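Local coordinates for malonyl CoA-acyl carrier protein transacylase (PDB 3EZO) that probably transfers the malonyl group from coenzyme A to the acyl carrier protein, making the malonyl-ACP used in fatty acid synthesis, at residues A[236-241]-A[258-263]; A[160-165]-A[173-178]; A[213-218]-A[252-257]. All coordinates share one frame; numbering follows the deposited sequence.

Along the chain, contact 2 comes first: it closes the short hairpin of strands 162-169 and 172-176 and is complete before the others begin. The next segment, 213-218 in helix 212-223, waits for 252-257, at the end of helix 246-256, to form contact 3. Meanwhile 236-241 has passed and pairs with 258-263 in contact 1, so contacts 1 and 3 cross. They also touch, through the salt bridge of Asp239 with Arg255 and packing of Ala258 on Ser215. Contact 1 meets contact 2 where Val261 N probably bonds to Val165 O, joining the antiparallel sheet to the larger, parallel-sheet part of the fold.

Contact 1. Residues A[236-241]-A[258-263]; sequences NNIDVA and AGPVRW
Asn237 faces Val261, Arg262 and Trp263 with both its backbone and its side chain. Its carbonyl O receives Arg262 N at 3.1 Å, the N-H coming in at 153°. The amide lies beside Val261, with OD1 3.6 Å from CG1, and its ND2 meets the edge of the Trp263 ring, 3.9 Å from CE3, the two planes almost perpendicular. Asparagine suits this place because one flat group both donates and accepts: ND2 donates a hydrogen bond to Gly96 O, while OD1 takes bonds from Ser98 N and Gln256 NE2, fixing the amide's rotation.

Arg262 reaches back over the same turn. A bend at chi3 (67°) brings the edge of its guanidinium to the carbonyl of Ile238, where NH1 bonds to Ile238 O at 3.1 Å. Val240 CG2 sits over one face of the group, 3.5 Å from Arg262 CZ, a methyl well suited to a flat cation whose polar edge is engaged elsewhere; NE forms a salt bridge with Glu265. Ile238 turns its backbone carbonyl to this arginine and its side chain to Gly259. With CG1 anti to the backbone N (chi1 -166°), CD1 extends to 3.6 Å from Gly259 CA, and the bare glycine backbone admits it.

Behind Asn237, the OD1 of Asn236 gathers the turn by accepting Asp239 N, which makes an Asx motif, and from the opposite face of its plane Ala241 N. Val261 packs on His207, predicted to be catalytic, and Gly259 O accepts from His207 ND1. The arrangement thus belongs to the acyltransferase active site, where Asn237 braces the probable nucleophile elbow around the predicted catalytic Ser98.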
ATOM      1  N   ASN A 236       3.046  11.382  -0.438  1.00 10.46           N
ATOM      2  CA  ASN A 236       3.658  10.227   0.241  1.00  9.67           C
ATOM      3  C   ASN A 236       3.018   9.880   1.574  1.00  9.66           C
ATOM      4  O   ASN A 236       2.398  10.720   2.248  1.00  9.49           O
ATOM      5  CB  ASN A 236       5.208  10.320   0.298  1.00  9.53           C
ATOM      6  CG  ASN A 236       5.741  11.518   1.087  1.00  9.14           C
ATOM      7  OD1 ASN A 236       5.184  11.916   2.091  1.00 10.33           O
ATOM      8  ND2 ASN A 236       6.845  12.068   0.625  1.00  4.01           N
ATOM      9  N   ASN A 237       3.144   8.614   1.945  1.00  9.52           N
ATOM     10  CA  ASN A 237       2.533   8.086   3.149  1.00  9.25           C
ATOM     11  C   ASN A 237       3.165   8.669   4.408  1.00  9.37           C
ATOM     12  O   ASN A 237       2.499   8.897   5.391  1.00 10.20           O
ATOM     13  CB  ASN A 237       2.735   6.581   3.227  1.00  9.20           C
ATOM     14  CG  ASN A 237       1.921   5.787   2.222  1.00  8.63           C
ATOM     15  OD1 ASN A 237       2.183   4.601   2.033  1.00 11.16           O
ATOM     16  ND2 ASN A 237       0.917   6.389   1.630  1.00  9.14           N
ATOM     17  N   ILE A 238       4.469   8.828   4.385  1.00  9.96           N
ATOM     18  CA  ILE A 238       5.249   9.161   5.603  1.00  9.67           C
ATOM     19  C   ILE A 238       5.061  10.627   6.011  1.00  9.93           C
ATOM     20  O   ILE A 238       4.810  10.917   7.183  1.00 10.00           O
ATOM     21  CB  ILE A 238       6.730   8.777   5.447  1.00  9.84           C
ATOM     22  CG1 ILE A 238       7.458   8.799   6.819  1.00 11.02           C
ATOM     23  CG2 ILE A 238       7.451   9.663   4.407  1.00  7.69           C
ATOM     24  CD1 ILE A 238       7.187   7.619   7.726  1.00 12.53           C
ATOM     25  N   ASP A 239       5.103  11.539   5.048  1.00  9.38           N
ATOM     26  CA  ASP A 239       5.080  12.938   5.342  1.00  9.51           C
ATOM     27  C   ASP A 239       3.814  13.653   4.842  1.00 10.35           C
ATOM     28  O   ASP A 239       3.601  14.812   5.153  1.00  8.98           O
ATOM     29  CB  ASP A 239       6.296  13.602   4.727  1.00  9.14           C
ATOM     30  CG  ASP A 239       7.612  13.140   5.331  1.00 10.39           C
ATOM     31  OD1 ASP A 239       7.650  12.598   6.460  1.00  9.50           O
ATOM     32  OD2 ASP A 239       8.644  13.341   4.651  1.00  9.53           O
ATOM     33  N   VAL A 240       2.946  12.959   4.107  1.00 10.65           N
ATOM     34  CA  VAL A 240       1.853  13.614   3.412  1.00  9.99           C
ATOM     35  C   VAL A 240       2.369  14.807   2.579  1.00 10.77           C
ATOM     36  O   VAL A 240       1.747  15.866   2.531  1.00 10.63           O
ATOM     37  CB  VAL A 240       0.738  14.027   4.392  1.00 11.35           C
ATOM     38  CG1 VAL A 240      -0.547  14.224   3.664  1.00 10.70           C
ATOM     39  CG2 VAL A 240       0.582  12.962   5.545  1.00 10.71           C
ATOM     40  N   ALA A 241       3.497  14.604   1.897  1.00 10.42           N
ATOM     41  CA  ALA A 241       4.151  15.639   1.118  1.00 10.65           C
ATOM     42  C   ALA A 241       4.188  15.213  -0.330  1.00 11.19           C
ATOM     43  O   ALA A 241       4.302  14.021  -0.650  1.00 12.08           O
ATOM     44  CB  ALA A 241       5.600  15.857   1.615  1.00 10.26           C
ATOM     45  N   ALA A 258       9.456   1.967   8.126  1.00  9.70           N
ATOM     46  CA  ALA A 258       9.568   1.858   9.569  1.00 11.18           C
ATOM     47  C   ALA A 258       8.828   3.015  10.215  1.00 11.62           C
ATOM     48  O   ALA A 258       9.069   3.317  11.391  1.00 13.07           O
ATOM     49  CB  ALA A 258      11.033   1.848  10.017  1.00 10.15           C
ATOM     50  N   GLY A 259       7.930   3.629   9.456  1.00 11.56           N
ATOM     51  CA  GLY A 259       7.123   4.757   9.948  1.00 12.12           C
ATOM     52  C   GLY A 259       5.674   4.642   9.522  1.00 12.25           C
ATOM     53  O   GLY A 259       5.338   3.803   8.672  1.00 11.12           O
ATOM     54  N   PRO A 260       4.806   5.486  10.126  1.00 13.10           N
ATOM     55  CA  PRO A 260       3.365   5.425   9.957  1.00 12.79           C
ATOM     56  C   PRO A 260       2.865   5.766   8.571  1.00 11.97           C
ATOM     57  O   PRO A 260       3.309   6.709   7.959  1.00 11.79           O
ATOM     58  CB  PRO A 260       2.839   6.430  10.977  1.00 12.83           C
ATOM     59  CG  PRO A 260       4.008   7.310  11.264  1.00 15.34           C
ATOM     60  CD  PRO A 260       5.186   6.492  11.133  1.00 13.20           C
ATOM     61  N   VAL A 261       1.903   4.967   8.109  1.00 11.61           N
ATOM     62  CA  VAL A 261       1.224   5.199   6.856  1.00 10.50           C
ATOM     63  C   VAL A 261       0.053   6.099   7.168  1.00 10.72           C
ATOM     64  O   VAL A 261      -0.923   5.681   7.810  1.00  9.93           O
ATOM     65  CB  VAL A 261       0.801   3.857   6.199  1.00  9.93           C
ATOM     66  CG1 VAL A 261       0.019   4.091   4.922  1.00  7.69           C
ATOM     67  CG2 VAL A 261       2.078   3.008   5.923  1.00 11.09           C
ATOM     68  N   ARG A 262       0.141   7.344   6.704  1.00 10.91           N
ATOM     69  CA  ARG A 262      -0.839   8.371   7.086  1.00 11.19           C
ATOM     70  C   ARG A 262      -1.899   8.467   6.005  1.00 10.76           C
ATOM     71  O   ARG A 262      -2.032   9.471   5.293  1.00 11.20           O
ATOM     72  CB  ARG A 262      -0.139   9.693   7.342  1.00 10.77           C
ATOM     73  CG  ARG A 262       0.778   9.603   8.583  1.00 12.44           C
ATOM     74  CD  ARG A 262       1.808  10.720   8.686  1.00 11.50           C
ATOM     75  NE  ARG A 262       1.205  12.029   8.923  1.00 10.95           N
ATOM     76  CZ  ARG A 262       1.877  13.178   8.816  1.00 13.16           C
ATOM     77  NH1 ARG A 262       3.173  13.184   8.524  1.00 12.15           N
ATOM     78  NH2 ARG A 262       1.260  14.315   9.039  1.00 10.85           N
ATOM     79  N   TRP A 263      -2.654   7.402   5.880  1.00 10.47           N
ATOM     80  CA  TRP A 263      -3.477   7.238   4.686  1.00 10.67           C
ATOM     81  C   TRP A 263      -4.670   8.200   4.667  1.00 10.42           C
ATOM     82  O   TRP A 263      -4.970   8.813   3.631  1.00 10.74           O
ATOM     83  CB  TRP A 263      -3.938   5.791   4.506  1.00 10.34           C
ATOM     84  CG  TRP A 263      -4.702   5.662   3.224  1.00 10.66           C
ATOM     85  CD1 TRP A 263      -6.049   5.461   3.089  1.00  9.32           C
ATOM     86  CD2 TRP A 263      -4.184   5.840   1.892  1.00  8.84           C
ATOM     87  NE1 TRP A 263      -6.388   5.446   1.765  1.00  8.58           N
ATOM     88  CE2 TRP A 263      -5.267   5.677   1.002  1.00 10.93           C
ATOM     89  CE3 TRP A 263      -2.920   6.077   1.372  1.00  9.08           C
ATOM     90  CZ2 TRP A 263      -5.113   5.772  -0.398  1.00  8.83           C
ATOM     91  CZ3 TRP A 263      -2.767   6.177   0.006  1.00  8.08           C
ATOM     92  CH2 TRP A 263      -3.867   6.048  -0.873  1.00  5.89           C
TER

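Contact 2. Residues A[160-165]-A[173-178]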
ATOM      1  N   GLY A 160       6.370  -3.405  26.254  1.00 16.07           N
ATOM      2  CA  GLY A 160       7.133  -3.579  25.022  1.00 14.88           C
ATOM      3  C   GLY A 160       6.669  -2.504  24.037  1.00 14.41           C
ATOM      4  O   GLY A 160       5.516  -2.063  24.072  1.00 13.48           O
ATOM      5  N   VAL A 161       7.562  -2.101  23.138  1.00 13.45           N
ATOM      6  CA  VAL A 161       7.262  -1.063  22.124  1.00 12.67           C
ATOM      7  C   VAL A 161       6.051  -1.455  21.312  1.00 11.66           C
ATOM      8  O   VAL A 161       5.920  -2.606  20.906  1.00 12.23           O
ATOM      9  CB  VAL A 161       8.487  -0.821  21.213  1.00 12.55           C
ATOM     10  CG1 VAL A 161       8.165   0.012  20.011  1.00 10.00           C
ATOM     11  CG2 VAL A 161       9.614  -0.191  22.042  1.00 14.36           C
ATOM     12  N   VAL A 162       5.147  -0.498  21.123  1.00 11.51           N
ATOM     13  CA  VAL A 162       3.965  -0.660  20.275  1.00 10.68           C
ATOM     14  C   VAL A 162       3.513   0.704  19.864  1.00 11.28           C
ATOM     15  O   VAL A 162       3.528   1.668  20.677  1.00 10.56           O
ATOM     16  CB  VAL A 162       2.818  -1.487  20.990  1.00 11.62           C
ATOM     17  CG1 VAL A 162       2.454  -0.898  22.368  1.00 10.22           C
ATOM     18  CG2 VAL A 162       1.616  -1.636  20.103  1.00 12.14           C
ATOM     19  N   GLU A 163       3.129   0.822  18.596  1.00 11.41           N
ATOM     20  CA  GLU A 163       2.864   2.129  17.971  1.00 11.38           C
ATOM     21  C   GLU A 163       1.676   2.053  17.033  1.00 10.95           C
ATOM     22  O   GLU A 163       1.391   0.989  16.513  1.00 10.53           O
ATOM     23  CB  GLU A 163       4.083   2.584  17.141  1.00 11.70           C
ATOM     24  CG  GLU A 163       5.337   2.880  17.978  1.00 13.90           C
ATOM     25  CD  GLU A 163       6.633   2.859  17.157  1.00 14.85           C
ATOM     26  OE1 GLU A 163       6.609   2.485  15.944  1.00 12.46           O
ATOM     27  OE2 GLU A 163       7.685   3.217  17.745  1.00 13.84           O
ATOM     28  N   ALA A 164       1.013   3.190  16.802  1.00 11.01           N
ATOM     29  CA  ALA A 164      -0.075   3.271  15.820  1.00 11.26           C
ATOM     30  C   ALA A 164       0.569   3.557  14.453  1.00 11.31           C
ATOM     31  O   ALA A 164       1.232   4.575  14.270  1.00 11.61           O
ATOM     32  CB  ALA A 164      -1.085   4.314  16.211  1.00 11.04           C
ATOM     33  N   VAL A 165       0.460   2.613  13.525  1.00 11.08           N
ATOM     34  CA  VAL A 165       1.307   2.625  12.314  1.00 10.92           C
ATOM     35  C   VAL A 165       0.580   2.722  10.965  1.00 11.47           C
ATOM     36  O   VAL A 165       1.229   2.965   9.971  1.00 11.05           O
ATOM     37  CB  VAL A 165       2.317   1.430  12.298  1.00 10.76           C
ATOM     38  CG1 VAL A 165       3.141   1.375  13.615  1.00 10.43           C
ATOM     39  CG2 VAL A 165       1.621   0.054  12.010  1.00 10.88           C
ATOM     40  N   VAL A 173      -7.554   1.792  12.721  1.00 14.36           N
ATOM     41  CA  VAL A 173      -6.127   2.004  12.955  1.00 13.88           C
ATOM     42  C   VAL A 173      -5.443   0.679  13.155  1.00 13.39           C
ATOM     43  O   VAL A 173      -5.930  -0.185  13.886  1.00 15.02           O
ATOM     44  CB  VAL A 173      -5.876   2.963  14.157  1.00 14.40           C
ATOM     45  CG1 VAL A 173      -4.389   3.199  14.361  1.00 12.03           C
ATOM     46  CG2 VAL A 173      -6.657   4.271  13.972  1.00 12.46           C
ATOM     47  N   VAL A 174      -4.319   0.493  12.473  1.00 12.30           N
ATOM     48  CA  VAL A 174      -3.484  -0.651  12.692  1.00 10.88           C
ATOM     49  C   VAL A 174      -2.293  -0.244  13.551  1.00 11.32           C
ATOM     50  O   VAL A 174      -1.643   0.764  13.294  1.00 11.27           O
ATOM     51  CB  VAL A 174      -3.011  -1.277  11.345  1.00 10.75           C
ATOM     52  CG1 VAL A 174      -1.991  -2.416  11.531  1.00  7.77           C
ATOM     53  CG2 VAL A 174      -4.282  -1.747  10.449  1.00  9.22           C
ATOM     54  N   ILE A 175      -1.973  -1.075  14.531  1.00 11.21           N
ATOM     55  CA  ILE A 175      -0.794  -0.872  15.393  1.00 11.22           C
ATOM     56  C   ILE A 175       0.216  -1.981  15.144  1.00 10.70           C
ATOM     57  O   ILE A 175      -0.122  -3.016  14.576  1.00 10.42           O
ATOM     58  CB  ILE A 175      -1.218  -0.854  16.897  1.00 11.06           C
ATOM     59  CG1 ILE A 175      -1.725  -2.232  17.370  1.00 11.93           C
ATOM     60  CG2 ILE A 175      -2.328   0.209  17.091  1.00 10.99           C
ATOM     61  CD1 ILE A 175      -1.960  -2.374  18.954  1.00  7.43           C
ATOM     62  N   ALA A 176       1.440  -1.746  15.576  1.00 10.15           N
ATOM     63  CA  ALA A 176       2.554  -2.639  15.316  1.00 11.09           C
ATOM     64  C   ALA A 176       3.630  -2.440  16.370  1.00 10.92           C
ATOM     65  O   ALA A 176       3.798  -1.343  16.891  1.00  9.78           O
ATOM     66  CB  ALA A 176       3.132  -2.407  13.915  1.00 10.90           C
ATOM     67  N   GLY A 177       4.361  -3.509  16.662  1.00 12.46           N
ATOM     68  CA  GLY A 177       5.475  -3.482  17.656  1.00 12.82           C
ATOM     69  C   GLY A 177       5.764  -4.872  18.178  1.00 13.42           C
ATOM     70  O   GLY A 177       5.580  -5.865  17.456  1.00 13.24           O
ATOM     71  N   THR A 178       6.189  -4.959  19.436  1.00 13.86           N
ATOM     72  CA  THR A 178       6.499  -6.233  20.059  1.00 14.11           C
ATOM     73  C   THR A 178       5.238  -7.038  20.282  1.00 14.84           C
ATOM     74  O   THR A 178       4.114  -6.476  20.435  1.00 14.15           O
ATOM     75  CB  THR A 178       7.202  -6.077  21.442  1.00 15.57           C
ATOM     76  OG1 THR A 178       6.299  -5.446  22.356  1.00 14.85           O
ATOM     77  CG2 THR A 178       8.512  -5.299  21.327  1.00 14.89           C
TER
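The flat groups joining Val161 to Thr178 and Glu163 to Ala176 are peptides. Thr178 N meets Val161 O at 2.8 Å, nearly along the C=O axis, while Thr178 OG1 comes to the same oxygen at 3.2 Å, tilted from the carbonyl plane. Glu163 pairs with Ala176 through the two peptide groups flanking its CA, N giving to Ala176 O and O taking from Ala176 N, a hydrogen-bonded antiparallel pair, and Val165 N lies in the carbonyl plane of Val174 O at 2.8 Å. These bonds make an antiparallel hairpin within the four-stranded sheet of the ferredoxin-like subdomain of this fold, whose helices 146-156 and 179-191 cover the face bearing Val162, Ala164 and Ile175.

Branched and small side chains share that face. Ile175 holds CG1 between its backbone N and carbonyl carbon (chi1 67°), which carries CD1 to 3.8 Å from Val162 CG2, while Ala164 CB meets Val173 CG1 at 3.9 Å. On the other face Val165 CG2 presses on Ala176 CB at 3.5 Å, a tight fit that the small alanine accommodates; Val165 also touches His207, predicted to be catalytic. Glu163 extends from this face to bond Ser209 through OE2. At the far end Gly177, without a side chain, lets its CA come within 3.4 Å of Val161 O as the chain turns a corner, and Thr178 OG1, also bonded by Gly181 N, caps helix 179-191.

Contact 3. Residues A[213-218]-A[252-257]; sequences PASDKL and ALVRQA
Ser215 OG donates to Val254 O over only 2.6 Å, a short bond that ties one helix side chain directly to the backbone of the next. The hydroxyl approaches the carbonyl at a slant, tilted 34° from its plane, and lies beside Ser215's own backbone N (chi1 -69°). Serine fits here since it is small enough to let the helices close up and still supplies a donor. Val254 replies with its side chain: CG1 rests 3.4 Å from Ser215 O and 3.8 Å from Ser215 CB, so each of the two residues touches both the backbone and the side chain of the other.

One turn further along, Leu218 directs CD1 at Ala257 CB, 3.8 Å away, where the single methyl leaves room for the long leucine branch. The CG2 of Val254 lies against the backbone carbon of Leu218 at 4.1 Å.

The segments form an antiparallel helix pair, with axes 8.2 Å apart at an angle of 155°; Ser215 and Ala257, both small, are consistent with this close spacing. Helix 212-223 thereby packs on the last turns of helix 246-256 in the larger, hydrolase-like part of the acyltransferase fold.

In the second shell, Leu119 and Arg123 of helix 113-128 touch Leu218, whereas Arg219 and Leu222 flank Val254. Leu253 touches Leu222 and also Glu101, Tyr102 and Leu105 of helix 99-107. Just before Ala257 in the chain, Gln256 connects to both predicted active-site residues: its backbone O accepts from His207 ND1, its NE2 bonds to the backbone O of Ser98, and OE1 receives Arg123 NH2.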
ATOM      1  N   PRO A 213      16.008  -1.520  10.592  1.00 13.06           N
ATOM      2  CA  PRO A 213      16.996  -2.198   9.752  1.00 12.60           C
ATOM      3  C   PRO A 213      16.524  -2.382   8.310  1.00 12.08           C
ATOM      4  O   PRO A 213      17.321  -2.311   7.416  1.00 13.15           O
ATOM      5  CB  PRO A 213      17.219  -3.537  10.471  1.00 13.44           C
ATOM      6  CG  PRO A 213      16.803  -3.274  11.941  1.00 13.58           C
ATOM      7  CD  PRO A 213      15.747  -2.241  11.870  1.00 13.17           C
ATOM      8  N   ALA A 214      15.222  -2.501   8.083  1.00 11.42           N
ATOM      9  CA  ALA A 214      14.689  -2.590   6.741  1.00 10.71           C
ATOM     10  C   ALA A 214      14.923  -1.266   6.008  1.00 11.15           C
ATOM     11  O   ALA A 214      15.321  -1.273   4.834  1.00  9.73           O
ATOM     12  CB  ALA A 214      13.186  -2.958   6.782  1.00 10.07           C
ATOM     13  N   SER A 215      14.676  -0.149   6.696  1.00 10.33           N
ATOM     14  CA  SER A 215      14.951   1.173   6.130  1.00 11.64           C
ATOM     15  C   SER A 215      16.407   1.298   5.707  1.00 11.91           C
ATOM     16  O   SER A 215      16.709   1.849   4.647  1.00 10.33           O
ATOM     17  CB  SER A 215      14.604   2.309   7.126  1.00 11.23           C
ATOM     18  OG  SER A 215      13.208   2.371   7.296  1.00 11.08           O
ATOM     19  N   ASP A 216      17.311   0.773   6.531  1.00 13.44           N
ATOM     20  CA  ASP A 216      18.725   0.879   6.219  1.00 14.43           C
ATOM     21  C   ASP A 216      19.096   0.101   4.956  1.00 14.77           C
ATOM     22  O   ASP A 216      19.866   0.587   4.146  1.00 14.93           O
ATOM     23  CB  ASP A 216      19.573   0.399   7.403  1.00 15.26           C
ATOM     24  CG  ASP A 216      19.455   1.332   8.602  1.00 18.25           C
ATOM     25  OD1 ASP A 216      19.261   2.545   8.366  1.00 19.41           O
ATOM     26  OD2 ASP A 216      19.523   0.855   9.754  1.00 20.76           O
ATOM     27  N   LYS A 217      18.542  -1.093   4.795  1.00 14.45           N
ATOM     28  CA  LYS A 217      18.776  -1.895   3.588  1.00 14.81           C
ATOM     29  C   LYS A 217      18.162  -1.211   2.354  1.00 13.45           C
ATOM     30  O   LYS A 217      18.766  -1.184   1.285  1.00 11.48           O
ATOM     31  CB  LYS A 217      18.177  -3.295   3.772  1.00 15.80           C
ATOM     32  CG  LYS A 217      18.917  -4.177   4.777  1.00 18.74           C
ATOM     33  CD  LYS A 217      18.112  -5.513   5.008  1.00 24.85           C
ATOM     34  CE  LYS A 217      16.763  -5.234   5.802  1.00 27.75           C
ATOM     35  NZ  LYS A 217      16.122  -6.309   6.687  1.00 25.52           N
ATOM     36  N   LEU A 218      16.973  -0.644   2.527  1.00 12.71           N
ATOM     37  CA  LEU A 218      16.302   0.064   1.442  1.00 13.43           C
ATOM     38  C   LEU A 218      17.105   1.252   0.960  1.00 12.99           C
ATOM     39  O   LEU A 218      17.167   1.484  -0.254  1.00 13.13           O
ATOM     40  CB  LEU A 218      14.865   0.522   1.798  1.00 13.39           C
ATOM     41  CG  LEU A 218      13.776  -0.511   1.528  1.00 15.84           C
ATOM     42  CD1 LEU A 218      12.427  -0.176   2.294  1.00 17.26           C
ATOM     43  CD2 LEU A 218      13.547  -0.679  -0.009  1.00 13.11           C
ATOM     44  N   ALA A 252      11.751   9.280   1.417  1.00 10.07           N
ATOM     45  CA  ALA A 252      10.381   9.018   1.846  1.00 10.36           C
ATOM     46  C   ALA A 252      10.080   7.523   1.760  1.00  9.78           C
ATOM     47  O   ALA A 252       9.396   6.977   2.618  1.00 10.17           O
ATOM     48  CB  ALA A 252       9.391   9.835   1.046  1.00  8.69           C
ATOM     49  N   LEU A 253      10.602   6.844   0.747  1.00 10.39           N
ATOM     50  CA  LEU A 253      10.439   5.379   0.683  1.00 10.74           C
ATOM     51  C   LEU A 253      11.214   4.651   1.789  1.00 10.35           C
ATOM     52  O   LEU A 253      10.722   3.656   2.320  1.00 10.36           O
ATOM     53  CB  LEU A 253      10.812   4.810  -0.692  1.00 10.45           C
ATOM     54  CG  LEU A 253       9.914   5.217  -1.861  1.00 11.12           C
ATOM     55  CD1 LEU A 253      10.517   4.625  -3.173  1.00  8.94           C
ATOM     56  CD2 LEU A 253       8.457   4.821  -1.648  1.00  8.24           C
ATOM     57  N   VAL A 254      12.418   5.136   2.103  1.00 10.46           N
ATOM     58  CA  VAL A 254      13.272   4.552   3.174  1.00  9.31           C
ATOM     59  C   VAL A 254      12.547   4.651   4.515  1.00  9.45           C
ATOM     60  O   VAL A 254      12.380   3.637   5.238  1.00  8.24           O
ATOM     61  CB  VAL A 254      14.674   5.244   3.211  1.00 11.65           C
ATOM     62  CG1 VAL A 254      15.450   4.954   4.521  1.00 10.08           C
ATOM     63  CG2 VAL A 254      15.510   4.877   1.970  1.00  8.50           C
ATOM     64  N   ARG A 255      12.054   5.856   4.839  1.00  9.13           N
ATOM     65  CA  ARG A 255      11.423   6.093   6.128  1.00  8.72           C
ATOM     66  C   ARG A 255      10.058   5.444   6.193  1.00  9.70           C
ATOM     67  O   ARG A 255       9.580   5.039   7.292  1.00 10.76           O
ATOM     68  CB  ARG A 255      11.372   7.589   6.449  1.00  8.91           C
ATOM     69  CG  ARG A 255      12.743   8.160   6.836  1.00  8.62           C
ATOM     70  CD  ARG A 255      12.706   9.656   7.226  1.00  9.69           C
ATOM     71  NE  ARG A 255      12.340  10.481   6.084  1.00  9.29           N
ATOM     72  CZ  ARG A 255      11.172  11.087   5.897  1.00 10.08           C
ATOM     73  NH1 ARG A 255      10.227  11.015   6.801  1.00  7.72           N
ATOM     74  NH2 ARG A 255      10.959  11.787   4.766  1.00 10.89           N
ATOM     75  N   GLN A 256       9.422   5.296   5.042  1.00  9.03           N
ATOM     76  CA  GLN A 256       8.070   4.717   5.003  1.00  9.11           C
ATOM     77  C   GLN A 256       7.997   3.354   5.687  1.00  8.83           C
ATOM     78  O   GLN A 256       7.023   3.053   6.366  1.00  9.26           O
ATOM     79  CB  GLN A 256       7.605   4.561   3.572  1.00  8.54           C
ATOM     80  CG  GLN A 256       6.138   4.141   3.377  1.00  9.26           C
ATOM     81  CD  GLN A 256       5.866   3.268   2.159  1.00 11.09           C
ATOM     82  OE1 GLN A 256       6.575   2.283   1.888  1.00 12.31           O
ATOM     83  NE2 GLN A 256       4.758   3.548   1.491  1.00  9.65           N
ATOM     84  N   ALA A 257       9.028   2.547   5.489  1.00  9.93           N
ATOM     85  CA  ALA A 257       8.989   1.151   5.887  1.00 10.06           C
ATOM     86  C   ALA A 257       8.923   0.990   7.394  1.00 10.60           C
ATOM     87  O   ALA A 257       8.381  -0.013   7.874  1.00 11.43           O
ATOM     88  CB  ALA A 257      10.174   0.404   5.324  1.00  9.90           C
TER